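Local coordinates for protein beta-1,4-exocellulase (Thermobifida fusca, PDB 4B4H) that probably cleaves cellulose as a family 6 glycoside hydrolase, a cellobiohydrolase, of which this chain is the catalytic domain, at residues V79-R87 with G96-Y106. Numbering follows the deposited sequence.
Sequences VVIYNLPGR and GELGPDELDRY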
ATOM      1  N   VAL A  79      -4.325 -10.743   2.783  1.00  6.37           N
ATOM      2  CA  VAL A  79      -4.473 -10.360   4.184  1.00  6.26           C
ATOM      3  C   VAL A  79      -3.399  -9.316   4.495  1.00  6.00           C
ATOM      4  O   VAL A  79      -2.221  -9.566   4.273  1.00  6.15           O
ATOM      5  CB  VAL A  79      -4.289 -11.592   5.118  1.00  6.25           C
ATOM      6  CG1 VAL A  79      -4.197 -11.154   6.573  1.00  6.50           C
ATOM      7  CG2 VAL A  79      -5.422 -12.607   4.975  1.00  6.49           C
ATOM      8  N   VAL A  80      -3.792  -8.161   5.037  1.00  5.81           N
ATOM      9  CA  VAL A  80      -2.805  -7.115   5.362  1.00  5.70           C
ATOM     10  C   VAL A  80      -2.426  -7.233   6.827  1.00  5.71           C
ATOM     11  O   VAL A  80      -3.301  -7.216   7.679  1.00  5.89           O
ATOM     12  CB  VAL A  80      -3.341  -5.692   5.090  1.00  5.53           C
ATOM     13  CG1 VAL A  80      -2.187  -4.712   5.116  1.00  5.65           C
ATOM     14  CG2 VAL A  80      -4.015  -5.618   3.720  1.00  5.83           C
ATOM     15  N   ILE A  81      -1.121  -7.392   7.073  1.00  5.55           N
ATOM     16  CA  ILE A  81      -0.523  -7.450   8.414  1.00  5.74           C
ATOM     17  C   ILE A  81      -0.037  -6.042   8.738  1.00  5.82           C
ATOM     18  O   ILE A  81       0.846  -5.505   8.048  1.00  6.01           O
ATOM     19  CB  ILE A  81       0.670  -8.431   8.401  1.00  5.55           C
ATOM     20  CG1 ILE A  81       0.236  -9.808   7.850  1.00  5.47           C
ATOM     21  CG2 ILE A  81       1.308  -8.570   9.783  1.00  5.45           C
ATOM     22  CD1 ILE A  81      -1.015 -10.404   8.485  1.00  5.65           C
ATOM     23  N   TYR A  82      -0.568  -5.419   9.795  1.00  5.93           N
ATOM     24  CA  TYR A  82      -0.382  -3.985   9.968  1.00  6.08           C
ATOM     25  C   TYR A  82      -0.612  -3.526  11.398  1.00  6.04           C
ATOM     26  O   TYR A  82      -1.614  -2.874  11.693  1.00  6.02           O
ATOM     27  CB  TYR A  82      -1.312  -3.243   9.001  1.00  6.34           C
ATOM     28  CG  TYR A  82      -1.249  -1.732   9.021  1.00  6.47           C
ATOM     29  CD1 TYR A  82      -0.034  -1.065   9.166  1.00  6.58           C
ATOM     30  CD2 TYR A  82      -2.404  -0.966   8.810  1.00  6.71           C
ATOM     31  CE1 TYR A  82       0.022   0.324   9.150  1.00  6.92           C
ATOM     32  CE2 TYR A  82      -2.361   0.419   8.805  1.00  6.85           C
ATOM     33  CZ  TYR A  82      -1.145   1.063   8.961  1.00  6.87           C
ATOM     34  OH  TYR A  82      -1.122   2.450   8.936  1.00  7.19           O
ATOM     35  N   ASN A  83       0.308  -3.886  12.284  1.00  5.70           N
ATOM     36  CA  ASN A  83       0.164  -3.539  13.712  1.00  5.43           C
ATOM     37  C   ASN A  83       1.489  -3.382  14.455  1.00  5.38           C
ATOM     38  O   ASN A  83       1.515  -3.593  15.673  1.00  5.19           O
ATOM     39  CB  ASN A  83      -0.752  -4.550  14.437  1.00  5.52           C
ATOM     40  CG  ASN A  83      -1.344  -4.000  15.732  1.00  5.51           C
ATOM     41  OD1 ASN A  83      -1.509  -2.794  15.872  1.00  5.38           O
ATOM     42  ND2 ASN A  83      -1.694  -4.887  16.661  1.00  5.89           N
ATOM     43  N   LEU A  84       2.550  -2.948  13.761  1.00  5.46           N
ATOM     44  CA  LEU A  84       3.869  -2.830  14.385  1.00  5.67           C
ATOM     45  C   LEU A  84       3.837  -1.936  15.622  1.00  5.92           C
ATOM     46  O   LEU A  84       3.038  -1.009  15.683  1.00  5.87           O
ATOM     47  CB  LEU A  84       4.892  -2.248  13.406  1.00  5.52           C
ATOM     48  CG  LEU A  84       5.555  -3.257  12.465  1.00  5.47           C
ATOM     49  CD1 LEU A  84       6.416  -2.501  11.469  1.00  5.44           C
ATOM     50  CD2 LEU A  84       6.374  -4.355  13.138  1.00  5.63           C
ATOM     51  N   PRO A  85       4.719  -2.211  16.613  1.00  6.42           N
ATOM     52  CA  PRO A  85       4.823  -1.257  17.709  1.00  6.59           C
ATOM     53  C   PRO A  85       5.317   0.091  17.201  1.00  6.72           C
ATOM     54  O   PRO A  85       6.160   0.135  16.299  1.00  6.78           O
ATOM     55  CB  PRO A  85       5.885  -1.881  18.613  1.00  6.67           C
ATOM     56  CG  PRO A  85       6.703  -2.745  17.704  1.00  6.74           C
ATOM     57  CD  PRO A  85       5.691  -3.308  16.749  1.00  6.69           C
ATOM     58  N   GLY A  86       4.784   1.175  17.755  1.00  6.76           N
ATOM     59  CA  GLY A  86       5.153   2.517  17.315  1.00  6.90           C
ATOM     60  C   GLY A  86       4.805   2.760  15.857  1.00  6.88           C
ATOM     61  O   GLY A  86       5.541   3.428  15.136  1.00  6.99           O
ATOM     62  N   ARG A  87       3.656   2.227  15.450  1.00  7.14           N
ATOM     63  CA  ARG A  87       3.228   2.197  14.049  1.00  7.21           C
ATOM     64  C   ARG A  87       3.217   3.577  13.401  1.00  7.71           C
ATOM     65  O   ARG A  87       2.917   4.581  14.054  1.00  8.15           O
ATOM     66  CB  ARG A  87       1.823   1.585  13.965  1.00  7.05           C
ATOM     67  CG  ARG A  87       1.556   0.820  12.666  1.00  6.96           C
ATOM     68  CD  ARG A  87       0.172   0.188  12.706  1.00  6.99           C
ATOM     69  NE  ARG A  87      -0.850   1.167  12.352  1.00  7.08           N
ATOM     70  CZ  ARG A  87      -2.151   0.912  12.238  1.00  7.22           C
ATOM     71  NH1 ARG A  87      -2.619  -0.323  12.418  1.00  7.11           N
ATOM     72  NH2 ARG A  87      -2.979   1.895  11.896  1.00  7.92           N
ATOM     73  N   GLY A  96      -2.536   2.895  15.150  1.00 11.93           N
ATOM     74  CA  GLY A  96      -1.944   1.646  15.630  1.00 11.12           C
ATOM     75  C   GLY A  96      -2.065   1.574  17.134  1.00 10.71           C
ATOM     76  O   GLY A  96      -1.768   2.545  17.823  1.00 11.51           O
ATOM     77  N   GLU A  97      -2.574   0.463  17.649  1.00 10.06           N
ATOM     78  CA  GLU A  97      -2.820   0.391  19.085  1.00  9.87           C
ATOM     79  C   GLU A  97      -1.530   0.085  19.827  1.00  9.79           C
ATOM     80  O   GLU A  97      -1.419   0.353  21.027  1.00  9.97           O
ATOM     81  CB  GLU A  97      -3.875  -0.670  19.378  1.00  9.96           C
ATOM     82  CG  GLU A  97      -3.358  -2.069  19.079  1.00  9.96           C
ATOM     83  CD  GLU A  97      -4.430  -3.087  18.784  1.00 10.26           C
ATOM     84  OE1 GLU A  97      -5.634  -2.843  19.046  1.00 10.74           O
ATOM     85  OE2 GLU A  97      -4.052  -4.154  18.267  1.00 10.37           O
ATOM     86  N   LEU A  98      -0.535  -0.458  19.138  1.00  9.04           N
ATOM     87  CA  LEU A  98       0.667  -0.879  19.853  1.00  8.66           C
ATOM     88  C   LEU A  98       1.720   0.221  19.912  1.00  8.49           C
ATOM     89  O   LEU A  98       2.158   0.734  18.900  1.00  8.92           O
ATOM     90  CB  LEU A  98       1.238  -2.158  19.225  1.00  8.10           C
ATOM     91  CG  LEU A  98       0.406  -3.425  19.403  1.00  7.97           C
ATOM     92  CD1 LEU A  98       1.283  -4.638  19.172  1.00  7.64           C
ATOM     93  CD2 LEU A  98      -0.228  -3.505  20.785  1.00  7.85           C
ATOM     94  N   GLY A  99       2.122   0.577  21.130  1.00  8.61           N
ATOM     95  CA  GLY A  99       3.159   1.580  21.325  1.00  8.09           C
ATOM     96  C   GLY A  99       4.581   1.150  20.986  1.00  8.06           C
ATOM     97  O   GLY A  99       4.843  -0.029  20.716  1.00  7.69           O
ATOM     98  N   PRO A 100       5.529   2.092  21.055  1.00  7.88           N
ATOM     99  CA  PRO A 100       6.899   1.867  20.607  1.00  8.19           C
ATOM    100  C   PRO A 100       7.671   0.818  21.413  1.00  8.44           C
ATOM    101  O   PRO A 100       8.632   0.233  20.899  1.00  9.17           O
ATOM    102  CB  PRO A 100       7.546   3.245  20.746  1.00  8.06           C
ATOM    103  CG  PRO A 100       6.715   3.978  21.740  1.00  7.88           C
ATOM    104  CD  PRO A 100       5.332   3.436  21.645  1.00  7.79           C
ATOM    105  N   ASP A 101       7.269   0.587  22.661  1.00  9.00           N
ATOM    106  CA  ASP A 101       7.967  -0.409  23.476  1.00  9.02           C
ATOM    107  C   ASP A 101       7.270  -1.775  23.482  1.00  9.03           C
ATOM    108  O   ASP A 101       7.692  -2.699  24.189  1.00  9.11           O
ATOM    109  CB  ASP A 101       8.170   0.110  24.905  1.00  9.55           C
ATOM    110  CG  ASP A 101       8.936   1.414  24.939  1.00  9.95           C
ATOM    111  OD1 ASP A 101      10.185   1.402  24.849  1.00 10.68           O
ATOM    112  OD2 ASP A 101       8.276   2.475  25.016  1.00  9.90           O
ATOM    113  N   GLU A 102       6.220  -1.900  22.670  1.00  9.29           N
ATOM    114  CA  GLU A 102       5.331  -3.059  22.731  1.00  9.59           C
ATOM    115  C   GLU A 102       5.626  -4.209  21.747  1.00  9.13           C
ATOM    116  O   GLU A 102       4.725  -4.974  21.429  1.00  9.22           O
ATOM    117  CB  GLU A 102       3.862  -2.603  22.607  1.00 10.31           C
ATOM    118  CG  GLU A 102       3.358  -1.713  23.746  1.00 11.17           C
ATOM    119  CD  GLU A 102       1.845  -1.647  23.791  1.00 11.76           C
ATOM    120  OE1 GLU A 102       1.209  -2.595  24.285  1.00 13.06           O
ATOM    121  OE2 GLU A 102       1.274  -0.643  23.328  1.00 12.35           O
ATOM    122  N   LEU A 103       6.882  -4.381  21.336  1.00  9.07           N
ATOM    123  CA  LEU A 103       7.234  -5.485  20.432  1.00  8.94           C
ATOM    124  C   LEU A 103       6.786  -6.857  20.963  1.00  9.13           C
ATOM    125  O   LEU A 103       6.275  -7.694  20.200  1.00  8.75           O
ATOM    126  CB  LEU A 103       8.735  -5.487  20.134  1.00  8.93           C
ATOM    127  CG  LEU A 103       9.275  -6.517  19.128  1.00  8.54           C
ATOM    128  CD1 LEU A 103       8.510  -6.508  17.807  1.00  8.87           C
ATOM    129  CD2 LEU A 103      10.756  -6.296  18.879  1.00  8.87           C
ATOM    130  N   ASP A 104       6.966  -7.084  22.259  1.00  9.44           N
ATOM    131  CA  ASP A 104       6.553  -8.360  22.844  1.00  9.93           C
ATOM    132  C   ASP A 104       5.059  -8.689  22.674  1.00  9.59           C
ATOM    133  O   ASP A 104       4.704  -9.858  22.442  1.00  9.54           O
ATOM    134  CB  ASP A 104       6.993  -8.474  24.302  1.00 11.32           C
ATOM    135  CG  ASP A 104       8.502  -8.634  24.449  1.00 12.72           C
ATOM    136  OD1 ASP A 104       9.151  -9.189  23.535  1.00 13.64           O
ATOM    137  OD2 ASP A 104       9.039  -8.201  25.494  1.00 13.38           O
ATOM    138  N   ARG A 105       4.203  -7.661  22.744  1.00  9.16           N
ATOM    139  CA  ARG A 105       2.759  -7.801  22.513  1.00  8.71           C
ATOM    140  C   ARG A 105       2.454  -8.028  21.030  1.00  8.25           C
ATOM    141  O   ARG A 105       1.555  -8.810  20.657  1.00  8.52           O
ATOM    142  CB  ARG A 105       2.023  -6.542  22.977  1.00  9.01           C
ATOM    143  CG  ARG A 105       0.511  -6.670  22.926  1.00  9.23           C
ATOM    144  CD  ARG A 105      -0.209  -5.797  23.943  1.00 10.24           C
ATOM    145  NE  ARG A 105      -1.649  -5.749  23.703  1.00 10.64           N
ATOM    146  CZ  ARG A 105      -2.562  -6.489  24.337  1.00 10.95           C
ATOM    147  NH1 ARG A 105      -2.208  -7.360  25.276  1.00 11.35           N
ATOM    148  NH2 ARG A 105      -3.840  -6.344  24.039  1.00 11.98           N
ATOM    149  N   TYR A 106       3.223  -7.351  20.191  1.00  7.62           N
ATOM    150  CA  TYR A 106       3.130  -7.574  18.749  1.00  7.26           C
ATOM    151  C   TYR A 106       3.369  -9.042  18.426  1.00  7.46           C
ATOM    152  O   TYR A 106       2.623  -9.628  17.648  1.00  7.56           O
ATOM    153  CB  TYR A 106       4.143  -6.712  17.996  1.00  6.72           C
ATOM    154  CG  TYR A 106       4.147  -6.913  16.489  1.00  6.36           C
ATOM    155  CD1 TYR A 106       3.182  -6.313  15.690  1.00  6.19           C
ATOM    156  CD2 TYR A 106       5.137  -7.679  15.867  1.00  6.30           C
ATOM    157  CE1 TYR A 106       3.184  -6.475  14.316  1.00  6.25           C
ATOM    158  CE2 TYR A 106       5.155  -7.840  14.475  1.00  6.40           C
ATOM    159  CZ  TYR A 106       4.171  -7.235  13.712  1.00  6.25           C
ATOM    160  OH  TYR A 106       4.176  -7.383  12.317  1.00  5.92           O
TER
HETATM  161  O   HOH W   1       0.280  -0.705  16.249  1.00  6.01           O
HETATM  162  O   HOH W   2      -3.887  -1.258  15.836  1.00 10.53           O
HETATM  163  O   HOH W   3       1.158   2.805  17.598  1.00 11.79           O
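The guanidinium of R87 lies flat over G96 CA. CB and CD of R87 pass near G96 CA, and the chain then bends at chi3 (82°), which lays the guanidinium between two layers. R87 NE and CZ each come 3.5 Å from G96 CA. R87 NH2 lies 3.4 Å from G96 N; both are donors and they do not bond. G96 CA sits 3.4 Å above the plane on one face, over its centre. The Y82 ring meets the opposite face, offset toward its rim. At the tip, R87 NH1 donates to Y82 O (2.8 Å), so the group is held to its own loop. A leucine in place of R87 would probably leave Y82 O without this donor and strip the flat cover from both G96 and the Y82 ring.

N83 ND2 bonds E97 OE2 at 2.9 Å, bent to 138°, on the anti side of a carboxylate that also accepts from I43 N. Two waters sit 2.8 Å from N83 OD1; they accept from the backbone N of E97 and of L98. G86 N, in the type II turn L84-R87, donates across to L98 O (2.9 Å). L84 CD2 rests over one face of the Y106 ring, 4.0 Å from its centroid, while P85 CD approaches the ring obliquely. Y106 OH bonds E134.

This is a strand-to-helix connection, from 75-81 to 103-121, in the distorted α/β barrel of family 6 glycoside hydrolases, beside the predicted active-site residue D88. The strand pairs in parallel with strands 38-40 and 127-133; helix 162-175 packs against L84 and L103.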